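Local coordinates for 16L protein (Yaba-like disease virus, PDB 6TQP), which probably inhibits apoptosis as a viral Bcl-2-like protein, by capturing short helical segments of host pro-death proteins in a surface groove, at residues F12-S15 / I16-V19; S37-E40 / N41-N45; L56-K59 / P60-S63. All coordinates share one frame; numbering follows the deposited sequence.

Contact 1: F12-S15 / I16-V19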
loop_
_atom_site.group_PDB
_atom_site.type_symbol
_atom_site.label_atom_id
_atom_site.label_comp_id
_atom_site.label_asym_id
_atom_site.label_seq_id
_atom_site.Cartn_x
_atom_site.Cartn_y
_atom_site.Cartn_z
ATOM N N PHE A 12 9.659 11.402 9.657
ATOM C CA PHE A 12 9.413 9.984 9.379
ATOM C C PHE A 12 8.218 9.771 8.456
ATOM O O PHE A 12 8.256 8.905 7.570
ATOM C CB PHE A 12 9.209 9.232 10.693
ATOM C CG PHE A 12 10.451 9.153 11.531
ATOM C CD1 PHE A 12 10.541 9.831 12.738
ATOM C CD2 PHE A 12 11.545 8.423 11.093
ATOM C CE1 PHE A 12 11.695 9.765 13.501
ATOM C CE2 PHE A 12 12.700 8.355 11.851
ATOM C CZ PHE A 12 12.775 9.027 13.055
ATOM N N ASN A 13 7.135 10.525 8.662
ATOM C CA ASN A 13 5.983 10.403 7.772
ATOM C C ASN A 13 6.383 10.690 6.332
ATOM O O ASN A 13 5.995 9.958 5.416
ATOM C CB ASN A 13 4.865 11.353 8.212
ATOM C CG ASN A 13 4.285 10.989 9.562
ATOM O OD1 ASN A 13 4.765 10.079 10.235
ATOM N ND2 ASN A 13 3.235 11.699 9.960
ATOM N N ASN A 14 7.172 11.748 6.119
ATOM C CA ASN A 14 7.645 12.077 4.781
ATOM C C ASN A 14 8.491 10.949 4.197
ATOM O O ASN A 14 8.389 10.643 3.003
ATOM C CB ASN A 14 8.437 13.377 4.833
ATOM C CG ASN A 14 8.905 13.823 3.467
ATOM O OD1 ASN A 14 8.096 14.132 2.590
ATOM N ND2 ASN A 14 10.214 13.881 3.287
ATOM N N SER A 15 9.338 10.324 5.018
ATOM C CA SER A 15 10.152 9.207 4.535
ATOM C C SER A 15 9.271 8.094 3.988
ATOM O O SER A 15 9.490 7.593 2.878
ATOM C CB SER A 15 11.044 8.664 5.659
ATOM O OG SER A 15 11.946 9.644 6.141
ATOM N N ILE A 16 8.264 7.691 4.765
ATOM C CA ILE A 16 7.368 6.623 4.339
ATOM C C ILE A 16 6.600 7.026 3.086
ATOM O O ILE A 16 6.445 6.227 2.155
ATOM C CB ILE A 16 6.424 6.232 5.499
ATOM C CG1 ILE A 16 7.187 5.465 6.578
ATOM C CG2 ILE A 16 5.269 5.376 5.017
ATOM C CD1 ILE A 16 7.821 4.172 6.110
ATOM N N LYS A 17 6.087 8.257 3.042
ATOM C CA LYS A 17 5.362 8.699 1.854
ATOM C C LYS A 17 6.242 8.588 0.613
ATOM O O LYS A 17 5.808 8.090 -0.431
ATOM C CB LYS A 17 4.875 10.136 2.024
ATOM C CG LYS A 17 3.971 10.621 0.879
ATOM C CD LYS A 17 3.887 12.136 0.787
ATOM C CE LYS A 17 5.159 12.740 0.218
ATOM N NZ LYS A 17 4.863 13.885 -0.676
ATOM N N ASN A 18 7.482 9.058 0.712
ATOM C CA ASN A 18 8.391 8.991 -0.428
ATOM C C ASN A 18 8.654 7.552 -0.824
ATOM O O ASN A 18 8.710 7.226 -2.018
ATOM C CB ASN A 18 9.699 9.703 -0.096
ATOM C CG ASN A 18 9.556 11.193 -0.124
ATOM O OD1 ASN A 18 8.612 11.716 -0.718
ATOM N ND2 ASN A 18 10.493 11.901 0.498
ATOM N N VAL A 19 8.801 6.668 0.165
ATOM C CA VAL A 19 9.112 5.270 -0.126
ATOM C C VAL A 19 7.952 4.613 -0.864
ATOM O O VAL A 19 8.150 3.847 -1.816
ATOM C CB VAL A 19 9.464 4.522 1.178
ATOM C CG1 VAL A 19 9.461 3.013 0.954
ATOM C CG2 VAL A 19 10.829 4.972 1.700
#
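Val-19 presses its CG2 methyl against the backbone of Ser-15, 3.2 Å from Ser-15 O, on the side of helix 12-27 that faces the protein interior. The first torsion explains the approach: CG2 lies opposite the carbonyl carbon (chi1 166°, measured to CG1), so this branch leans back over the preceding turn. The same oxygen receives Val-19 N at 2.9 Å, and thus carries a hydrogen bond and a methyl contact together. One turn earlier, Ile-16 CG1 lies 3.7 Å from Phe-12 O, while Ile-16 N donates to that oxygen. Around this packed side, Phe-12 and Ile-16 meet Ile-141 of helix 137-148, and Val-19 meets Ile-47 of helix 38-68. Ser-15 OG is held within the chain's N-terminal region by Ser-9 OG and Asn-11 O.

Lys-17 marks the border between the packed and the open side: it touches the earlier turn with CB, 3.6 Å from Asn-13 O, and more distantly with CE, 4.0 Å from Asn-14 OD1, while its side chain also touches Ala-130 and Leu-131 of helix 120-134. The exposed side is looser. Asn-14 and Asn-18 bring their ND2 atoms within 3.4 Å, but both are donors and make no hydrogen bond with each other; their amide planes stand 77° apart. Asn-18 ND2 is turned to another use, bonding Glu-40 OE2 of helix 38-68. Backbone bonds, such as Asn-18 N to Asn-14 O at 2.9 Å, run through both sides alike. Ile-16 and Val-19 are buried while Asn-14 is exposed, the amphipathic pattern expected of a helix in the all-helical Bcl-2 fold.

Contact 2: S37-E40 / N41-N45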
loop_
_atom_site.group_PDB
_atom_site.type_symbol
_atom_site.label_atom_id
_atom_site.label_comp_id
_atom_site.label_asym_id
_atom_site.label_seq_id
_atom_site.Cartn_x
_atom_site.Cartn_y
_atom_site.Cartn_z
ATOM N N SER A 37 16.561 8.960 -0.295
ATOM C CA SER A 37 17.661 9.163 0.623
ATOM C C SER A 37 18.182 7.823 1.124
ATOM O O SER A 37 17.582 6.772 0.909
ATOM C CB SER A 37 17.211 9.988 1.822
ATOM O OG SER A 37 16.252 9.241 2.557
ATOM N N CYS A 38 19.308 7.880 1.835
ATOM C CA CYS A 38 19.880 6.679 2.442
ATOM C C CYS A 38 18.881 6.014 3.377
ATOM O O CYS A 38 18.698 4.790 3.356
ATOM C CB CYS A 38 21.147 7.047 3.207
ATOM S SG CYS A 38 21.859 5.694 4.113
ATOM N N TYR A 39 18.227 6.813 4.213
ATOM C CA TYR A 39 17.296 6.256 5.187
ATOM C C TYR A 39 16.066 5.689 4.492
ATOM O O TYR A 39 15.609 4.583 4.806
ATOM C CB TYR A 39 16.907 7.328 6.200
ATOM C CG TYR A 39 15.949 6.817 7.248
ATOM C CD1 TYR A 39 16.367 5.897 8.202
ATOM C CD2 TYR A 39 14.635 7.246 7.278
ATOM C CE1 TYR A 39 15.500 5.428 9.159
ATOM C CE2 TYR A 39 13.764 6.788 8.238
ATOM C CZ TYR A 39 14.202 5.874 9.169
ATOM O OH TYR A 39 13.335 5.405 10.119
ATOM N N GLU A 40 15.525 6.432 3.525
ATOM C CA GLU A 40 14.367 5.943 2.786
ATOM C C GLU A 40 14.699 4.655 2.044
ATOM O O GLU A 40 13.879 3.732 1.989
ATOM C CB GLU A 40 13.875 7.025 1.817
ATOM C CG GLU A 40 13.322 8.254 2.504
ATOM C CD GLU A 40 13.283 9.469 1.603
ATOM O OE1 GLU A 40 13.785 9.399 0.449
ATOM O OE2 GLU A 40 12.770 10.508 2.069
ATOM N N ASN A 41 15.910 4.562 1.480
ATOM C CA ASN A 41 16.279 3.355 0.756
ATOM C C ASN A 41 16.301 2.147 1.684
ATOM O O ASN A 41 15.928 1.037 1.283
ATOM C CB ASN A 41 17.635 3.551 0.076
ATOM C CG ASN A 41 18.019 2.377 -0.773
ATOM O OD1 ASN A 41 17.390 2.105 -1.785
ATOM N ND2 ASN A 41 19.060 1.675 -0.368
ATOM N N LYS A 42 16.722 2.344 2.935
ATOM C CA LYS A 42 16.681 1.249 3.899
ATOM C C LYS A 42 15.250 0.784 4.123
ATOM O O LYS A 42 14.971 -0.421 4.140
ATOM C CB LYS A 42 17.313 1.688 5.219
ATOM C CG LYS A 42 18.828 1.805 5.166
ATOM C CD LYS A 42 19.367 2.429 6.447
ATOM C CE LYS A 42 20.888 2.504 6.448
ATOM N NZ LYS A 42 21.500 1.143 6.529
ATOM N N LEU A 43 14.326 1.731 4.265
ATOM C CA LEU A 43 12.929 1.376 4.476
ATOM C C LEU A 43 12.346 0.704 3.246
ATOM O O LEU A 43 11.528 -0.216 3.361
ATOM C CB LEU A 43 12.124 2.617 4.819
ATOM C CG LEU A 43 12.513 3.342 6.110
ATOM C CD1 LEU A 43 11.677 4.591 6.259
ATOM C CD2 LEU A 43 12.356 2.467 7.352
ATOM N N LEU A 44 12.733 1.175 2.061
ATOM C CA LEU A 44 12.294 0.539 0.823
ATOM C C LEU A 44 12.651 -0.944 0.807
ATOM O O LEU A 44 11.805 -1.794 0.501
ATOM C CB LEU A 44 12.920 1.251 -0.381
ATOM C CG LEU A 44 12.640 0.544 -1.714
ATOM C CD1 LEU A 44 11.189 0.639 -2.115
ATOM C CD2 LEU A 44 13.558 1.100 -2.809
ATOM N N ASN A 45 13.912 -1.276 1.100
ATOM C CA ASN A 45 14.329 -2.675 1.070
ATOM C C ASN A 45 13.476 -3.529 2.005
ATOM O O ASN A 45 13.135 -4.668 1.676
ATOM C CB ASN A 45 15.815 -2.794 1.427
ATOM C CG ASN A 45 16.713 -2.190 0.356
ATOM O OD1 ASN A 45 16.302 -2.060 -0.796
ATOM N ND2 ASN A 45 17.941 -1.823 0.728
HETATM O O HOH W 1 20.376 3.172 1.824
#
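Tyr-39 and Leu-43 are brought together by their first torsions: CG of Tyr-39 lies anti to its own nitrogen (chi1 -180°), while CG of Leu-43 lies opposite its carbonyl carbon (chi1 -63°) and leans back toward the earlier turn. The turn that carries the ring begins with a capping box at the N-terminus of helix 38-68. Within the pair, Leu-43 CG sits 4.2 Å above one face of the tyrosine ring, displaced toward the rim, and its CD1 methyl approaches Tyr-39 CE2 obliquely at 3.6 Å. Beyond Leu-43, the ring also meets Phe-12 and Ser-15 of helix 12-27.

In the capping box Ser-37, the N-cap, accepts from Glu-40 N through OG (3.1 Å). In return Ser-37 N donates to Glu-40 OE1 at 2.9 Å, reaching the oxygen from above the carboxylate plane, 45° out of it. One carboxylate oxygen is thus bonded by the N-cap residue, the other, OE2, by a side chain of helix 12-27. Two N-H donors, one of them at a helix start, would be expected to favour the ionised carboxylate.

Regular helical bonding takes over at once: Asn-41 N donates to Ser-37 O, and Leu-44 N to Glu-40 O at 2.8 Å. On the outer surface, Lys-42 lays its CG 3.5 Å from Cys-38 O, the oxygen that also accepts Lys-42 N. That carbonyl gains a further donor, a water 2.8 Å from Cys-38 O, which in turn accepts from Asn-41 ND2 at 3.0 Å.

Contact 3: L56-K59 / P60-S63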
loop_
_atom_site.group_PDB
_atom_site.type_symbol
_atom_site.label_atom_id
_atom_site.label_comp_id
_atom_site.label_asym_id
_atom_site.label_seq_id
_atom_site.Cartn_x
_atom_site.Cartn_y
_atom_site.Cartn_z
ATOM N N LEU A 56 2.755 -12.689 -3.124
ATOM C CA LEU A 56 2.961 -14.090 -3.466
ATOM C C LEU A 56 1.950 -14.974 -2.753
ATOM O O LEU A 56 1.469 -15.962 -3.316
ATOM C CB LEU A 56 4.387 -14.503 -3.099
ATOM C CG LEU A 56 4.819 -15.940 -3.399
ATOM C CD1 LEU A 56 5.011 -16.137 -4.897
ATOM C CD2 LEU A 56 6.092 -16.281 -2.635
ATOM N N LYS A 57 1.600 -14.623 -1.520
ATOM C CA LYS A 57 0.766 -15.489 -0.711
ATOM C C LYS A 57 -0.723 -15.212 -0.887
ATOM O O LYS A 57 -1.530 -16.147 -0.795
ATOM C CB LYS A 57 1.163 -15.331 0.759
ATOM C CG LYS A 57 0.490 -16.301 1.692
ATOM C CD LYS A 57 1.181 -16.302 3.054
ATOM C CE LYS A 57 0.520 -17.286 4.024
ATOM N NZ LYS A 57 1.259 -17.403 5.313
ATOM N N TYR A 58 -1.092 -13.958 -1.162
ATOM C CA TYR A 58 -2.477 -13.490 -1.126
ATOM C C TYR A 58 -2.929 -12.899 -2.461
ATOM O O TYR A 58 -3.845 -12.077 -2.512
ATOM C CB TYR A 58 -2.639 -12.470 0.004
ATOM C CG TYR A 58 -2.542 -13.128 1.363
ATOM C CD1 TYR A 58 -3.567 -13.937 1.829
ATOM C CD2 TYR A 58 -1.422 -12.962 2.164
ATOM C CE1 TYR A 58 -3.486 -14.553 3.059
ATOM C CE2 TYR A 58 -1.328 -13.583 3.391
ATOM C CZ TYR A 58 -2.368 -14.377 3.836
ATOM O OH TYR A 58 -2.309 -15.007 5.060
ATOM N N LYS A 59 -2.303 -13.301 -3.563
ATOM C CA LYS A 59 -2.725 -12.790 -4.864
ATOM C C LYS A 59 -4.215 -12.978 -5.117
ATOM O O LYS A 59 -4.860 -12.020 -5.568
ATOM C CB LYS A 59 -1.895 -13.457 -5.972
ATOM C CG LYS A 59 -2.033 -12.785 -7.331
ATOM C CD LYS A 59 -1.026 -13.364 -8.333
ATOM C CE LYS A 59 -1.115 -12.674 -9.688
ATOM N NZ LYS A 59 -2.454 -12.844 -10.311
ATOM N N PRO A 60 -4.820 -14.146 -4.859
ATOM C CA PRO A 60 -6.270 -14.268 -5.100
ATOM C C PRO A 60 -7.083 -13.319 -4.243
ATOM O O PRO A 60 -8.117 -12.799 -4.686
ATOM C CB PRO A 60 -6.565 -15.734 -4.752
ATOM C CG PRO A 60 -5.249 -16.412 -4.714
ATOM C CD PRO A 60 -4.257 -15.388 -4.305
ATOM N N ASN A 61 -6.632 -13.078 -3.012
ATOM C CA ASN A 61 -7.366 -12.194 -2.109
ATOM C C ASN A 61 -7.303 -10.756 -2.597
ATOM O O ASN A 61 -8.304 -10.026 -2.555
ATOM C CB ASN A 61 -6.784 -12.309 -0.702
ATOM C CG ASN A 61 -6.687 -13.732 -0.239
ATOM O OD1 ASN A 61 -5.778 -14.480 -0.639
ATOM N ND2 ASN A 61 -7.624 -14.133 0.602
ATOM N N LEU A 62 -6.125 -10.329 -3.053
ATOM C CA LEU A 62 -5.986 -8.992 -3.610
ATOM C C LEU A 62 -6.747 -8.855 -4.922
ATOM O O LEU A 62 -7.369 -7.817 -5.173
ATOM C CB LEU A 62 -4.506 -8.673 -3.831
ATOM C CG LEU A 62 -3.644 -8.586 -2.570
ATOM C CD1 LEU A 62 -2.162 -8.521 -2.927
ATOM C CD2 LEU A 62 -4.001 -7.386 -1.723
ATOM N N SER A 63 -6.689 -9.877 -5.780
ATOM C CA SER A 63 -7.436 -9.827 -7.035
ATOM C C SER A 63 -8.930 -9.729 -6.775
ATOM O O SER A 63 -9.655 -9.059 -7.519
ATOM C CB SER A 63 -7.144 -11.061 -7.893
ATOM O OG SER A 63 -5.775 -11.140 -8.246
#
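The ring of Tyr-58 meets the amide of Asn-61 at its edge: OD1 lies 3.4 Å from Tyr-58 CD1 near the ring plane, and the two planes stand 72° apart. Over one face of the ring sits Lys-57 CG, 3.7 Å above the plane and shifted toward the rim. Three polar ends reach a bound peptide: Lys-57 NZ in a salt bridge and Tyr-58 OH in a hydrogen bond, each with an acidic side chain, and Asn-61 ND2 in a hydrogen bond with a polar one.

Helix 38-68 is kinked here. Pro-60 N has no hydrogen to donate, Asn-61 N lacks the regular bond to the carbonyl four residues back, and Lys-59 CB is pressed to 3.5 Å from Pro-60 CD. Regular bonding resumes with Leu-62 N to Tyr-58 O at 2.9 Å. Lys-59 O is gripped twice, by Ser-63 N at 2.8 Å and, from 44° above the carbonyl plane, by Ser-63 OG at 3.0 Å.

Polar groups of both segments thus face the peptide, while Leu-62 meets it with an apolar surface; this mixed chemistry is consistent with a Bcl-2 groove that binds an amphipathic BH3 helix.

How the contacts relate
Contacts 1 and 2 form one neighbourhood, with centres 10 Å apart, where the starts of helices 12-27 and 38-68 pack together. Val-19 CG2 lies 3.3 Å from Glu-40 O, and Phe-12 CE2 comes within 3.5 Å of Tyr-39 OH. Contact 3 stands apart although it shares helix 38-68 with contact 2: its centre is about 26 Å from each of the other two, with nearest atoms about 14 Å from contact 2 and 16 Å from contact 1. Contacts 1 and 3 lie on opposite sides of the chain's centre. Helix 38-68 therefore joins a helix-packing site at its start to the peptide-binding surface of contact 3.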